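Side-chain contacts in type III effector NopAA (Sinorhizobium fredii USDA 257, PDB 6SDU), which hydrolyses xyloglucan as a secreted type III effector of a plant-symbiotic bacterium and belongs to glycoside hydrolase family 12: residues Val106-Trp111 and Val189-Ile194; Ile149-Asn154 and Lys201-Asp206; Val216-Ser221 and Lys225-Asn230; His117-Trp122 and Ser193-Ile198. One frame throughout, in Å; residues are numbered along the deposited sequence.

Contact 1 of 4, residues Val106-Trp111 and Val189-Ile194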
loop_
_atom_site.group_PDB
_atom_site.type_symbol
_atom_site.label_atom_id
_atom_site.label_comp_id
_atom_site.label_asym_id
_atom_site.label_seq_id
_atom_site.Cartn_x
_atom_site.Cartn_y
_atom_site.Cartn_z
ATOM N N VAL A 106 -4.859 -3.125 2.860
ATOM C CA VAL A 106 -4.974 -1.926 2.048
ATOM C C VAL A 106 -3.785 -1.053 2.439
ATOM O O VAL A 106 -3.618 -0.739 3.621
ATOM C CB VAL A 106 -6.314 -1.210 2.308
ATOM C CG1 VAL A 106 -6.421 0.051 1.482
ATOM C CG2 VAL A 106 -7.476 -2.145 1.970
ATOM N N ALA A 107 -2.939 -0.681 1.475
ATOM C CA ALA A 107 -1.715 0.015 1.870
ATOM C C ALA A 107 -1.263 1.053 0.851
ATOM O O ALA A 107 -1.450 0.880 -0.358
ATOM C CB ALA A 107 -0.561 -0.979 2.072
ATOM N N TYR A 108 -0.605 2.109 1.369
ATOM C CA TYR A 108 0.215 3.003 0.563
ATOM C C TYR A 108 1.506 2.269 0.239
ATOM O O TYR A 108 2.033 1.527 1.076
ATOM C CB TYR A 108 0.566 4.288 1.330
ATOM C CG TYR A 108 -0.500 5.331 1.254
ATOM C CD1 TYR A 108 -0.595 6.173 0.155
ATOM C CD2 TYR A 108 -1.452 5.441 2.257
ATOM C CE1 TYR A 108 -1.598 7.124 0.068
ATOM C CE2 TYR A 108 -2.457 6.393 2.186
ATOM C CZ TYR A 108 -2.532 7.219 1.079
ATOM O OH TYR A 108 -3.528 8.161 0.983
ATOM N N ASP A 109 1.992 2.438 -0.983
ATOM C CA ASP A 109 3.256 1.848 -1.426
ATOM C C ASP A 109 4.088 2.993 -2.000
ATOM O O ASP A 109 3.814 3.483 -3.097
ATOM C CB ASP A 109 3.013 0.737 -2.455
ATOM C CG ASP A 109 4.078 -0.368 -2.420
ATOM O OD1 ASP A 109 4.659 -0.654 -1.346
ATOM O OD2 ASP A 109 4.348 -0.941 -3.491
ATOM N N ILE A 110 5.076 3.462 -1.246
ATOM C CA ILE A 110 5.876 4.612 -1.636
ATOM C C ILE A 110 7.281 4.136 -1.992
ATOM O O ILE A 110 7.933 3.451 -1.195
ATOM C CB ILE A 110 5.888 5.673 -0.523
ATOM C CG1 ILE A 110 4.466 6.124 -0.230
ATOM C CG2 ILE A 110 6.787 6.909 -0.901
ATOM C CD1 ILE A 110 4.264 6.571 1.185
ATOM N N TRP A 111 7.751 4.505 -3.183
ATOM C CA TRP A 111 9.049 4.070 -3.682
ATOM C C TRP A 111 9.982 5.252 -3.908
ATOM O O TRP A 111 9.545 6.366 -4.191
ATOM C CB TRP A 111 8.911 3.334 -4.999
ATOM C CG TRP A 111 8.145 2.060 -4.926
ATOM C CD1 TRP A 111 6.780 1.887 -5.027
ATOM C CD2 TRP A 111 8.706 0.768 -4.726
ATOM N NE1 TRP A 111 6.468 0.540 -4.893
ATOM C CE2 TRP A 111 7.637 -0.161 -4.723
ATOM C CE3 TRP A 111 10.013 0.303 -4.543
ATOM C CZ2 TRP A 111 7.844 -1.531 -4.563
ATOM C CZ3 TRP A 111 10.222 -1.060 -4.379
ATOM C CH2 TRP A 111 9.141 -1.963 -4.387
ATOM N N VAL A 189 -2.781 11.305 5.098
ATOM C CA VAL A 189 -1.423 11.009 5.552
ATOM C C VAL A 189 -0.477 12.100 5.077
ATOM O O VAL A 189 -0.533 12.532 3.919
ATOM C CB VAL A 189 -0.931 9.636 5.049
ATOM C CG1 VAL A 189 -1.586 8.507 5.827
ATOM C CG2 VAL A 189 -1.214 9.502 3.578
ATOM N N ASP A 190 0.423 12.507 5.966
ATOM C CA ASP A 190 1.478 13.465 5.650
ATOM C C ASP A 190 2.702 12.617 5.327
ATOM O O ASP A 190 3.454 12.205 6.213
ATOM C CB ASP A 190 1.698 14.431 6.808
ATOM C CG ASP A 190 2.847 15.410 6.560
ATOM O OD1 ASP A 190 3.444 15.387 5.453
ATOM O OD2 ASP A 190 3.168 16.184 7.496
ATOM N N ILE A 191 2.859 12.310 4.037
ATOM C CA ILE A 191 3.944 11.437 3.603
ATOM C C ILE A 191 5.290 12.125 3.796
ATOM O O ILE A 191 6.271 11.497 4.225
ATOM C CB ILE A 191 3.704 10.982 2.147
ATOM C CG1 ILE A 191 2.359 10.239 2.063
ATOM C CG2 ILE A 191 4.843 10.079 1.650
ATOM C CD1 ILE A 191 1.907 9.864 0.662
ATOM N N LYS A 192 5.351 13.435 3.553
ATOM C CA LYS A 192 6.614 14.158 3.714
ATOM C C LYS A 192 7.191 13.944 5.108
ATOM O O LYS A 192 8.341 13.516 5.253
ATOM C CB LYS A 192 6.385 15.646 3.452
ATOM C CG LYS A 192 7.615 16.525 3.593
ATOM C CD LYS A 192 7.178 17.964 3.798
ATOM C CE LYS A 192 8.312 18.844 4.299
ATOM N NZ LYS A 192 7.936 20.285 4.288
ATOM N N SER A 193 6.357 14.142 6.139
ATOM C CA SER A 193 6.770 13.977 7.534
ATOM C C SER A 193 7.136 12.538 7.861
ATOM O O SER A 193 8.031 12.295 8.678
ATOM C CB SER A 193 5.647 14.424 8.473
ATOM O OG SER A 193 5.425 15.818 8.395
ATOM N N ILE A 194 6.404 11.567 7.299
ATOM C CA ILE A 194 6.724 10.169 7.570
ATOM C C ILE A 194 8.087 9.827 6.999
ATOM O O ILE A 194 8.911 9.194 7.668
ATOM C CB ILE A 194 5.622 9.241 7.018
ATOM C CG1 ILE A 194 4.334 9.402 7.839
ATOM C CG2 ILE A 194 6.105 7.792 7.008
ATOM C CD1 ILE A 194 3.112 8.702 7.235
#
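Two methyls approach the phenol ring of Tyr-108 obliquely, CG2 of Val-189 and CD1 of Ile-191. CG2 of Val-189 lies 3.6 Å from CE2 of Tyr-108 and about as close to CZ and OH, so one methyl covers the hydroxyl end of the ring. CD1 of Ile-191 stands farther off, 4.5 Å from CD1 of Tyr-108. The rings of Tyr-214 and Trp-232 meet the phenol at intermediate plane angles, and its buried hydroxyl is hydrogen-bonded to Ser-92 OG, which fixes the far end of the side chain. Tyr-108 and Val-189 run past one another in opposite directions. This is the interior of the beta-sandwich (jelly-roll) of family 12 glycoside hydrolases, where strand 103-112 of one sheet faces the point at which edge strand 186-190 of the other gives way to helix 191-200. Two residues along the strand, Ile-110 and Ile-191 meet tip to tip, with CD1 of Ile-110 3.6 Å from CG2 of Ile-191, the branch anti to the backbone N (chi1 -59°). At the helix start, Asp-190 is the N-cap, its OD1 accepting a weak but nearly straight bond from Ser-193 N (3.2 Å, 170°).

Contact 2 of 4, residues Ile149-Asn154 and Lys201-Asp206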
loop_
_atom_site.group_PDB
_atom_site.type_symbol
_atom_site.label_atom_id
_atom_site.label_comp_id
_atom_site.label_asym_id
_atom_site.label_seq_id
_atom_site.Cartn_x
_atom_site.Cartn_y
_atom_site.Cartn_z
ATOM N N ILE A 149 8.160 -9.015 14.324
ATOM C CA ILE A 149 8.605 -8.224 15.477
ATOM C C ILE A 149 8.778 -6.777 15.050
ATOM O O ILE A 149 9.640 -6.480 14.207
ATOM C CB ILE A 149 9.912 -8.759 16.072
ATOM C CG1 ILE A 149 9.738 -10.211 16.534
ATOM C CG2 ILE A 149 10.363 -7.824 17.229
ATOM C CD1 ILE A 149 11.049 -10.921 16.836
ATOM N N PRO A 150 8.030 -5.839 15.641
ATOM C CA PRO A 150 8.194 -4.418 15.302
ATOM C C PRO A 150 9.552 -3.899 15.750
ATOM O O PRO A 150 10.090 -4.310 16.781
ATOM C CB PRO A 150 7.081 -3.718 16.099
ATOM C CG PRO A 150 6.220 -4.789 16.670
ATOM C CD PRO A 150 6.976 -6.083 16.644
ATOM N N VAL A 151 10.100 -2.985 14.960
ATOM C CA VAL A 151 11.336 -2.312 15.350
ATOM C C VAL A 151 11.051 -1.058 16.183
ATOM O O VAL A 151 11.898 -0.645 16.975
ATOM C CB VAL A 151 12.204 -1.997 14.119
ATOM C CG1 VAL A 151 12.614 -3.303 13.442
ATOM C CG2 VAL A 151 11.465 -1.099 13.148
ATOM N N TYR A 152 9.889 -0.425 15.994
ATOM C CA TYR A 152 9.424 0.691 16.811
ATOM C C TYR A 152 7.931 0.519 17.015
ATOM O O TYR A 152 7.227 0.073 16.103
ATOM C CB TYR A 152 9.684 2.063 16.164
ATOM C CG TYR A 152 11.136 2.372 15.838
ATOM C CD1 TYR A 152 11.961 3.007 16.766
ATOM C CD2 TYR A 152 11.680 2.038 14.599
ATOM C CE1 TYR A 152 13.289 3.294 16.467
ATOM C CE2 TYR A 152 13.005 2.311 14.294
ATOM C CZ TYR A 152 13.803 2.943 15.231
ATOM O OH TYR A 152 15.122 3.235 14.943
ATOM N N SER A 153 7.452 0.867 18.207
ATOM C CA SER A 153 6.052 0.722 18.571
ATOM C C SER A 153 5.428 2.076 18.896
ATOM O O SER A 153 6.097 2.978 19.414
ATOM C CB SER A 153 5.888 -0.214 19.769
ATOM O OG SER A 153 6.045 -1.571 19.392
ATOM N N ASN A 154 4.140 2.203 18.552
ATOM C CA ASN A 154 3.291 3.368 18.863
ATOM C C ASN A 154 3.941 4.688 18.459
ATOM O O ASN A 154 3.915 5.681 19.185
ATOM C CB ASN A 154 2.891 3.374 20.337
ATOM C CG ASN A 154 2.194 2.093 20.740
ATOM O OD1 ASN A 154 1.146 1.743 20.184
ATOM N ND2 ASN A 154 2.781 1.368 21.683
ATOM N N LYS A 201 15.804 8.196 11.532
ATOM C CA LYS A 201 16.295 6.957 12.122
ATOM C C LYS A 201 17.401 6.334 11.290
ATOM O O LYS A 201 17.892 5.260 11.640
ATOM C CB LYS A 201 15.155 5.964 12.289
ATOM C CG LYS A 201 14.016 6.518 13.094
ATOM C CD LYS A 201 14.412 6.758 14.526
ATOM C CE LYS A 201 13.283 7.440 15.263
ATOM N NZ LYS A 201 13.569 7.576 16.713
ATOM N N GLY A 202 17.802 6.993 10.205
ATOM C CA GLY A 202 18.949 6.587 9.422
ATOM C C GLY A 202 18.737 5.510 8.382
ATOM O O GLY A 202 19.727 4.956 7.891
ATOM N N TYR A 203 17.485 5.213 8.003
ATOM C CA TYR A 203 17.246 4.199 6.969
ATOM C C TYR A 203 17.684 4.664 5.585
ATOM O O TYR A 203 18.104 3.837 4.769
ATOM C CB TYR A 203 15.780 3.787 6.955
ATOM C CG TYR A 203 15.451 2.955 8.157
ATOM C CD1 TYR A 203 15.865 1.630 8.244
ATOM C CD2 TYR A 203 14.775 3.511 9.238
ATOM C CE1 TYR A 203 15.578 0.862 9.372
ATOM C CE2 TYR A 203 14.488 2.764 10.365
ATOM C CZ TYR A 203 14.890 1.441 10.429
ATOM O OH TYR A 203 14.610 0.705 11.554
ATOM N N PHE A 204 17.577 5.959 5.292
ATOM C CA PHE A 204 18.043 6.520 4.029
ATOM C C PHE A 204 18.363 7.995 4.242
ATOM O O PHE A 204 18.059 8.571 5.288
ATOM C CB PHE A 204 17.016 6.338 2.893
ATOM C CG PHE A 204 15.592 6.668 3.275
ATOM C CD1 PHE A 204 15.206 7.980 3.564
ATOM C CD2 PHE A 204 14.626 5.665 3.323
ATOM C CE1 PHE A 204 13.881 8.278 3.922
ATOM C CE2 PHE A 204 13.294 5.953 3.680
ATOM C CZ PHE A 204 12.921 7.262 3.971
ATOM N N GLY A 205 19.005 8.594 3.235
ATOM C CA GLY A 205 19.376 10.007 3.228
ATOM C C GLY A 205 18.344 10.876 2.532
ATOM O O GLY A 205 17.136 10.660 2.695
ATOM N N ASP A 206 18.806 11.870 1.764
ATOM C CA ASP A 206 17.923 12.743 0.988
ATOM C C ASP A 206 17.464 11.952 -0.237
ATOM O O ASP A 206 17.998 12.042 -1.345
ATOM C CB ASP A 206 18.609 14.047 0.603
ATOM C CG ASP A 206 17.638 15.052 -0.016
ATOM O OD1 ASP A 206 16.432 14.977 0.317
ATOM O OD2 ASP A 206 18.076 15.918 -0.810
#
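The segment 149-154 brings Val-151 and Tyr-152 to within side-chain range of Lys-201 and Tyr-203, although the backbones stay well apart, the nearest alpha carbons being those of Tyr-152 and Lys-201 at 10.4 Å. Two local motifs shape the partners. Val-151 and Tyr-152 both face Val-164 of strand 160-168, a classic beta bulge, while Gly-202, with its positive phi (84°), closes helix 191-200 in a Schellman motif. Lys-201 before it and Tyr-203 after it both point toward segment 149-154.

The two tyrosines approach from opposite directions and meet at their edges. The hydroxyl of Tyr-203 lies near the plane of the Tyr-152 ring, its OH 3.6 Å from CE2 of Tyr-152, and CE2 of Tyr-152 in turn lies near the plane of the Tyr-203 ring. The ring carbons are less close, CE2 of Tyr-152 being 4.2 Å from CE2 of Tyr-203. Lys-201 uses its aliphatic part, crossing the phenol end of Tyr-152 at a slant. A bend at its second torsion (chi2 -67°) lays CB, CG and CD against the hydroxyl of Tyr-152, with CD of Lys-201 3.6 Å from OH of Tyr-152. The Tyr-152 ring also packs edge-to-face with Trp-197 of helix 191-200, so this packing at the protein surface joins the bulged segment to both the helix and the loop that follows it. The CG2 methyl of Val-151 stands 4.0 Å from OH of Tyr-203.

Contact 3 of 4, residues Val216-Ser221 and Lys225-Asn230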
loop_
_atom_site.group_PDB
_atom_site.type_symbol
_atom_site.label_atom_id
_atom_site.label_comp_id
_atom_site.label_asym_id
_atom_site.label_seq_id
_atom_site.Cartn_x
_atom_site.Cartn_y
_atom_site.Cartn_z
ATOM N N VAL A 216 -4.580 -2.574 -2.754
ATOM C CA VAL A 216 -4.742 -3.676 -1.809
ATOM C C VAL A 216 -3.878 -4.869 -2.232
ATOM O O VAL A 216 -3.943 -5.328 -3.384
ATOM C CB VAL A 216 -6.238 -4.059 -1.642
ATOM C CG1 VAL A 216 -6.881 -4.422 -2.951
ATOM C CG2 VAL A 216 -6.435 -5.159 -0.602
ATOM N N GLU A 217 -3.062 -5.375 -1.298
ATOM C CA GLU A 217 -2.311 -6.611 -1.514
ATOM C C GLU A 217 -3.212 -7.757 -1.076
ATOM O O GLU A 217 -3.468 -7.908 0.124
ATOM C CB GLU A 217 -1.028 -6.623 -0.686
ATOM C CG GLU A 217 0.007 -5.546 -1.046
ATOM C CD GLU A 217 1.275 -5.650 -0.209
ATOM O OE1 GLU A 217 1.181 -5.655 1.056
ATOM O OE2 GLU A 217 2.363 -5.731 -0.819
ATOM N N ILE A 218 -3.687 -8.571 -2.021
ATOM C CA ILE A 218 -4.649 -9.627 -1.706
ATOM C C ILE A 218 -3.925 -10.958 -1.580
ATOM O O ILE A 218 -3.308 -11.448 -2.533
ATOM C CB ILE A 218 -5.763 -9.705 -2.754
ATOM C CG1 ILE A 218 -6.439 -8.353 -2.880
ATOM C CG2 ILE A 218 -6.794 -10.800 -2.372
ATOM C CD1 ILE A 218 -7.401 -8.284 -3.996
ATOM N N THR A 219 -4.028 -11.563 -0.405
ATOM C CA THR A 219 -3.539 -12.917 -0.244
ATOM C C THR A 219 -4.663 -13.924 -0.471
ATOM O O THR A 219 -4.460 -14.935 -1.148
ATOM C CB THR A 219 -2.861 -13.077 1.128
ATOM O OG1 THR A 219 -1.625 -12.338 1.120
ATOM C CG2 THR A 219 -2.549 -14.552 1.434
ATOM N N SER A 220 -5.849 -13.668 0.071
ATOM C CA SER A 220 -6.979 -14.572 -0.121
ATOM C C SER A 220 -8.289 -13.777 -0.155
ATOM O O SER A 220 -8.492 -12.884 0.671
ATOM C CB SER A 220 -6.956 -15.620 0.997
ATOM O OG SER A 220 -8.188 -16.285 1.150
ATOM N N SER A 221 -9.166 -14.077 -1.124
ATOM C CA SER A 221 -10.502 -13.486 -1.154
ATOM C C SER A 221 -11.485 -14.464 -1.789
ATOM O O SER A 221 -12.203 -14.098 -2.725
ATOM C CB SER A 221 -10.506 -12.159 -1.924
ATOM O OG SER A 221 -10.099 -12.336 -3.266
ATOM N N LYS A 225 -14.136 -10.694 -3.471
ATOM C CA LYS A 225 -14.362 -9.622 -2.521
ATOM C C LYS A 225 -14.110 -8.295 -3.226
ATOM O O LYS A 225 -13.192 -8.176 -4.056
ATOM C CB LYS A 225 -13.491 -9.799 -1.274
ATOM C CG LYS A 225 -14.149 -10.724 -0.256
ATOM C CD LYS A 225 -13.168 -11.423 0.623
ATOM C CE LYS A 225 -13.926 -12.268 1.640
ATOM N NZ LYS A 225 -15.162 -12.829 1.051
ATOM N N ASN A 226 -14.900 -7.291 -2.847
ATOM C CA ASN A 226 -14.932 -6.014 -3.536
ATOM C C ASN A 226 -14.279 -4.939 -2.679
ATOM O O ASN A 226 -14.499 -4.891 -1.465
ATOM C CB ASN A 226 -16.382 -5.636 -3.851
ATOM C CG ASN A 226 -16.477 -4.499 -4.843
ATOM O OD1 ASN A 226 -16.041 -4.636 -5.985
ATOM N ND2 ASN A 226 -17.077 -3.392 -4.438
ATOM N N PHE A 227 -13.484 -4.072 -3.321
ATOM C CA PHE A 227 -12.840 -2.935 -2.661
ATOM C C PHE A 227 -13.145 -1.679 -3.458
ATOM O O PHE A 227 -12.836 -1.620 -4.648
ATOM C CB PHE A 227 -11.318 -3.128 -2.561
ATOM C CG PHE A 227 -10.898 -4.351 -1.782
ATOM C CD1 PHE A 227 -10.901 -5.600 -2.383
ATOM C CD2 PHE A 227 -10.478 -4.246 -0.458
ATOM C CE1 PHE A 227 -10.495 -6.726 -1.679
ATOM C CE2 PHE A 227 -10.083 -5.364 0.251
ATOM C CZ PHE A 227 -10.111 -6.609 -0.354
ATOM N N ASN A 228 -13.774 -0.692 -2.825
ATOM C CA ASN A 228 -14.091 0.571 -3.474
ATOM C C ASN A 228 -13.217 1.685 -2.910
ATOM O O ASN A 228 -13.171 1.894 -1.689
ATOM C CB ASN A 228 -15.563 0.960 -3.292
ATOM C CG ASN A 228 -16.515 -0.012 -3.950
ATOM O OD1 ASN A 228 -16.442 -0.239 -5.154
ATOM N ND2 ASN A 228 -17.438 -0.566 -3.169
ATOM N N PHE A 229 -12.577 2.437 -3.794
ATOM C CA PHE A 229 -11.774 3.574 -3.371
ATOM C C PHE A 229 -12.573 4.760 -3.888
ATOM O O PHE A 229 -12.442 5.162 -5.048
ATOM C CB PHE A 229 -10.344 3.473 -3.913
ATOM C CG PHE A 229 -9.613 2.234 -3.432
ATOM C CD1 PHE A 229 -8.929 2.235 -2.226
ATOM C CD2 PHE A 229 -9.648 1.059 -4.163
ATOM C CE1 PHE A 229 -8.266 1.088 -1.773
ATOM C CE2 PHE A 229 -9.001 -0.105 -3.705
ATOM C CZ PHE A 229 -8.320 -0.092 -2.511
ATOM N N ASN A 230 -13.365 5.355 -2.993
ATOM C CA ASN A 230 -14.289 6.402 -3.410
ATOM C C ASN A 230 -13.564 7.707 -3.622
ATOM O O ASN A 230 -13.964 8.512 -4.472
ATOM C CB ASN A 230 -15.374 6.630 -2.361
ATOM C CG ASN A 230 -16.191 5.409 -2.106
ATOM O OD1 ASN A 230 -16.595 4.716 -3.044
ATOM N ND2 ASN A 230 -16.473 5.140 -0.832
#
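Val-216 and Phe-227 make the aromatic part of the contact, a CH-pi interaction in which a methyl lies over a ring face. CG2 of Val-216 is 4.1 Å from the centroid of the Phe-227 ring and 24° off its normal, displaced toward the rim at CE2, and the two side chains cross at about a right angle. With CG2 anti to the backbone N, CG1 of Val-216 sits between N and the carbonyl carbon (chi1 57°) and approaches the ring at CG of Phe-227, at 4.2 Å.

Aliphatic packing extends this patch. CD1 of Ile-218 comes obliquely to the ring, 4.2 Å from CE1 of Phe-227, the two side chains passing in opposite directions. Near the turn, CD of Lys-225 lies alongside CB of Ser-221 at 3.8 Å.

The polar end of Ser-221 is occupied away from the lysine: its buried OG is hydrogen-bonded to Ser-62 O and Gln-64 N. Glu-217, on the other side of strand 208-218, hydrogen-bonds the bound glucose through OE2.

The strand segments 216-218 and 225-230 run nearly antiparallel (170°), 10.5 Å apart, in different sheets of the sandwich. Trp-104 of strand 103-112 adds an edge-to-face partner for Phe-227, and Trp-58 of strand 57-62 stacks on Phe-229.

Contact 4 of 4, residues His117-Trp122 and Ser193-Ile198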
loop_
_atom_site.group_PDB
_atom_site.type_symbol
_atom_site.label_atom_id
_atom_site.label_comp_id
_atom_site.label_asym_id
_atom_site.label_seq_id
_atom_site.Cartn_x
_atom_site.Cartn_y
_atom_site.Cartn_z
ATOM N N HIS A 117 14.385 1.541 -1.865
ATOM C CA HIS A 117 13.649 1.739 -0.624
ATOM C C HIS A 117 12.161 1.744 -0.912
ATOM O O HIS A 117 11.694 2.480 -1.790
ATOM C CB HIS A 117 14.066 3.055 0.045
ATOM C CG HIS A 117 15.511 3.082 0.409
ATOM N ND1 HIS A 117 16.470 3.637 -0.412
ATOM C CD2 HIS A 117 16.169 2.584 1.485
ATOM C CE1 HIS A 117 17.657 3.504 0.156
ATOM N NE2 HIS A 117 17.501 2.872 1.311
ATOM N N GLU A 118 11.426 0.919 -0.170
ATOM C CA GLU A 118 9.977 0.818 -0.256
ATOM C C GLU A 118 9.391 1.149 1.112
ATOM O O GLU A 118 9.810 0.572 2.126
ATOM C CB GLU A 118 9.587 -0.601 -0.688
ATOM C CG GLU A 118 8.164 -0.770 -1.000
ATOM C CD GLU A 118 7.772 -2.240 -1.184
ATOM O OE1 GLU A 118 8.658 -3.129 -1.153
ATOM O OE2 GLU A 118 6.569 -2.490 -1.354
ATOM N N ILE A 119 8.466 2.106 1.158
ATOM C CA ILE A 119 7.793 2.495 2.401
ATOM C C ILE A 119 6.302 2.191 2.257
ATOM O O ILE A 119 5.641 2.705 1.341
ATOM C CB ILE A 119 8.023 3.972 2.755
ATOM C CG1 ILE A 119 9.529 4.260 2.913
ATOM C CG2 ILE A 119 7.227 4.349 4.043
ATOM C CD1 ILE A 119 10.215 4.729 1.637
ATOM N N MET A 120 5.778 1.345 3.148
ATOM C CA MET A 120 4.380 0.918 3.136
ATOM C C MET A 120 3.647 1.512 4.328
ATOM O O MET A 120 4.189 1.567 5.439
ATOM C CB MET A 120 4.246 -0.611 3.190
ATOM C CG MET A 120 4.985 -1.416 2.106
ATOM S SD MET A 120 4.251 -3.065 1.910
ATOM C CE MET A 120 2.777 -2.621 1.001
ATOM N N LEU A 121 2.425 1.966 4.097
ATOM C CA LEU A 121 1.550 2.441 5.162
ATOM C C LEU A 121 0.252 1.652 5.049
ATOM O O LEU A 121 -0.496 1.842 4.090
ATOM C CB LEU A 121 1.288 3.950 5.070
ATOM C CG LEU A 121 2.461 4.867 4.671
ATOM C CD1 LEU A 121 1.966 6.306 4.427
ATOM C CD2 LEU A 121 3.543 4.840 5.737
ATOM N N TRP A 122 0.021 0.739 5.994
ATOM C CA TRP A 122 -1.182 -0.109 6.019
ATOM C C TRP A 122 -2.313 0.623 6.753
ATOM O O TRP A 122 -2.237 0.832 7.967
ATOM C CB TRP A 122 -0.885 -1.442 6.710
ATOM C CG TRP A 122 0.109 -2.374 5.999
ATOM C CD1 TRP A 122 1.096 -2.022 5.110
ATOM C CD2 TRP A 122 0.205 -3.800 6.155
ATOM N NE1 TRP A 122 1.786 -3.142 4.691
ATOM C CE2 TRP A 122 1.258 -4.245 5.315
ATOM C CE3 TRP A 122 -0.513 -4.749 6.908
ATOM C CZ2 TRP A 122 1.623 -5.597 5.213
ATOM C CZ3 TRP A 122 -0.155 -6.105 6.804
ATOM C CH2 TRP A 122 0.901 -6.510 5.955
ATOM N N SER A 193 6.357 14.142 6.139
ATOM C CA SER A 193 6.770 13.977 7.534
ATOM C C SER A 193 7.136 12.538 7.861
ATOM O O SER A 193 8.031 12.295 8.678
ATOM C CB SER A 193 5.647 14.424 8.473
ATOM O OG SER A 193 5.425 15.818 8.395
ATOM N N ILE A 194 6.404 11.567 7.299
ATOM C CA ILE A 194 6.724 10.169 7.570
ATOM C C ILE A 194 8.087 9.827 6.999
ATOM O O ILE A 194 8.911 9.194 7.668
ATOM C CB ILE A 194 5.622 9.241 7.018
ATOM C CG1 ILE A 194 4.334 9.402 7.839
ATOM C CG2 ILE A 194 6.105 7.792 7.008
ATOM C CD1 ILE A 194 3.112 8.702 7.235
ATOM N N LEU A 195 8.362 10.261 5.767
ATOM C CA LEU A 195 9.674 10.030 5.178
ATOM C C LEU A 195 10.762 10.760 5.970
ATOM O O LEU A 195 11.866 10.231 6.165
ATOM C CB LEU A 195 9.661 10.484 3.718
ATOM C CG LEU A 195 8.715 9.688 2.822
ATOM C CD1 LEU A 195 8.657 10.242 1.393
ATOM C CD2 LEU A 195 9.111 8.196 2.832
ATOM N N GLN A 196 10.447 11.958 6.477
ATOM C CA GLN A 196 11.418 12.701 7.279
ATOM C C GLN A 196 11.751 11.946 8.560
ATOM O O GLN A 196 12.921 11.857 8.944
ATOM C CB GLN A 196 10.879 14.097 7.593
ATOM C CG GLN A 196 10.983 15.059 6.424
ATOM C CD GLN A 196 10.291 16.398 6.662
ATOM O OE1 GLN A 196 9.410 16.524 7.517
ATOM N NE2 GLN A 196 10.699 17.408 5.901
ATOM N N TRP A 197 10.739 11.350 9.206
ATOM C CA TRP A 197 10.983 10.564 10.414
ATOM C C TRP A 197 11.814 9.315 10.117
ATOM O O TRP A 197 12.700 8.952 10.905
ATOM C CB TRP A 197 9.653 10.187 11.063
ATOM C CG TRP A 197 9.799 9.379 12.337
ATOM C CD1 TRP A 197 9.837 9.860 13.625
ATOM C CD2 TRP A 197 9.932 7.951 12.443
ATOM N NE1 TRP A 197 9.983 8.817 14.520
ATOM C CE2 TRP A 197 10.031 7.638 13.820
ATOM C CE3 TRP A 197 9.960 6.908 11.509
ATOM C CZ2 TRP A 197 10.168 6.326 14.280
ATOM C CZ3 TRP A 197 10.092 5.605 11.969
ATOM C CH2 TRP A 197 10.196 5.327 13.341
ATOM N N ILE A 198 11.550 8.647 8.986
ATOM C CA ILE A 198 12.319 7.459 8.627
ATOM C C ILE A 198 13.767 7.832 8.326
ATOM O O ILE A 198 14.696 7.082 8.652
ATOM C CB ILE A 198 11.668 6.722 7.441
ATOM C CG1 ILE A 198 10.241 6.287 7.786
ATOM C CG2 ILE A 198 12.500 5.507 7.068
ATOM C CD1 ILE A 198 9.467 5.706 6.599
#
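Ile-119 is the first residue of strand segment 117-122 to meet the helix, and it packs against Leu-195 and Ile-198, three residues apart on neighbouring turns. Its CD1 lies 3.8 Å from CD2 of Leu-195, a leucine whose CB does not aim at the strand but whose branch end swings nearer. Its other branch, CG2, lies 3.7 Å from CD1 of Ile-198, the two isoleucines passing in opposite directions. The second torsion of Ile-119 is unusual (chi2 92°), and it turns CD1 toward the leucine methyl. Met-120 points to the other side of the sheet, where it touches the bound glucose. Leu-121 faces the helix again and meets Ile-194 tip to tip, with its CD1 3.9 Å from CD1 of Ile-194. Trp-122 returns to the sugar side, so this strand carries pocket residues on one face and helix-packing residues on the other. The axes of strand segment 117-122 and helix segment 193-198 lie 10.9 Å apart at closest approach, their N-to-C directions at 124°. Helix 191-200 thereby packs on the mixed sheet, against strand 117-125, while Phe-204 of the following loop covers Ile-119 and Ile-198, and Val-157 of strand 155-157 touches Ile-194.

How the contacts relate
Contacts 1, 3 and 4 are buried and largely apolar, whereas contact 2 lies at the surface, where tyrosine hydroxyls and a lysine chain do the touching. Contacts 1 and 4 use the same helix, 191-200, against neighbouring strands 103-112 and 117-125: contact 1 meets its first residue mainly with an isoleucine, the tyrosine ring lying on the strand just before it, contact 4 its next turns with aliphatic branches alone. Contact 2 continues into the loop beyond, and its Phe-204 packs on Ile-198 of contact 4. Contact 3 lies across the chain's centre from contacts 2 and 4; contact 1, nearer the centre, reaches it through Val-106, which packs on Phe-229. Contact 3 holds Glu-217, and contact 4 Met-120 and Trp-122, of the glucose pocket.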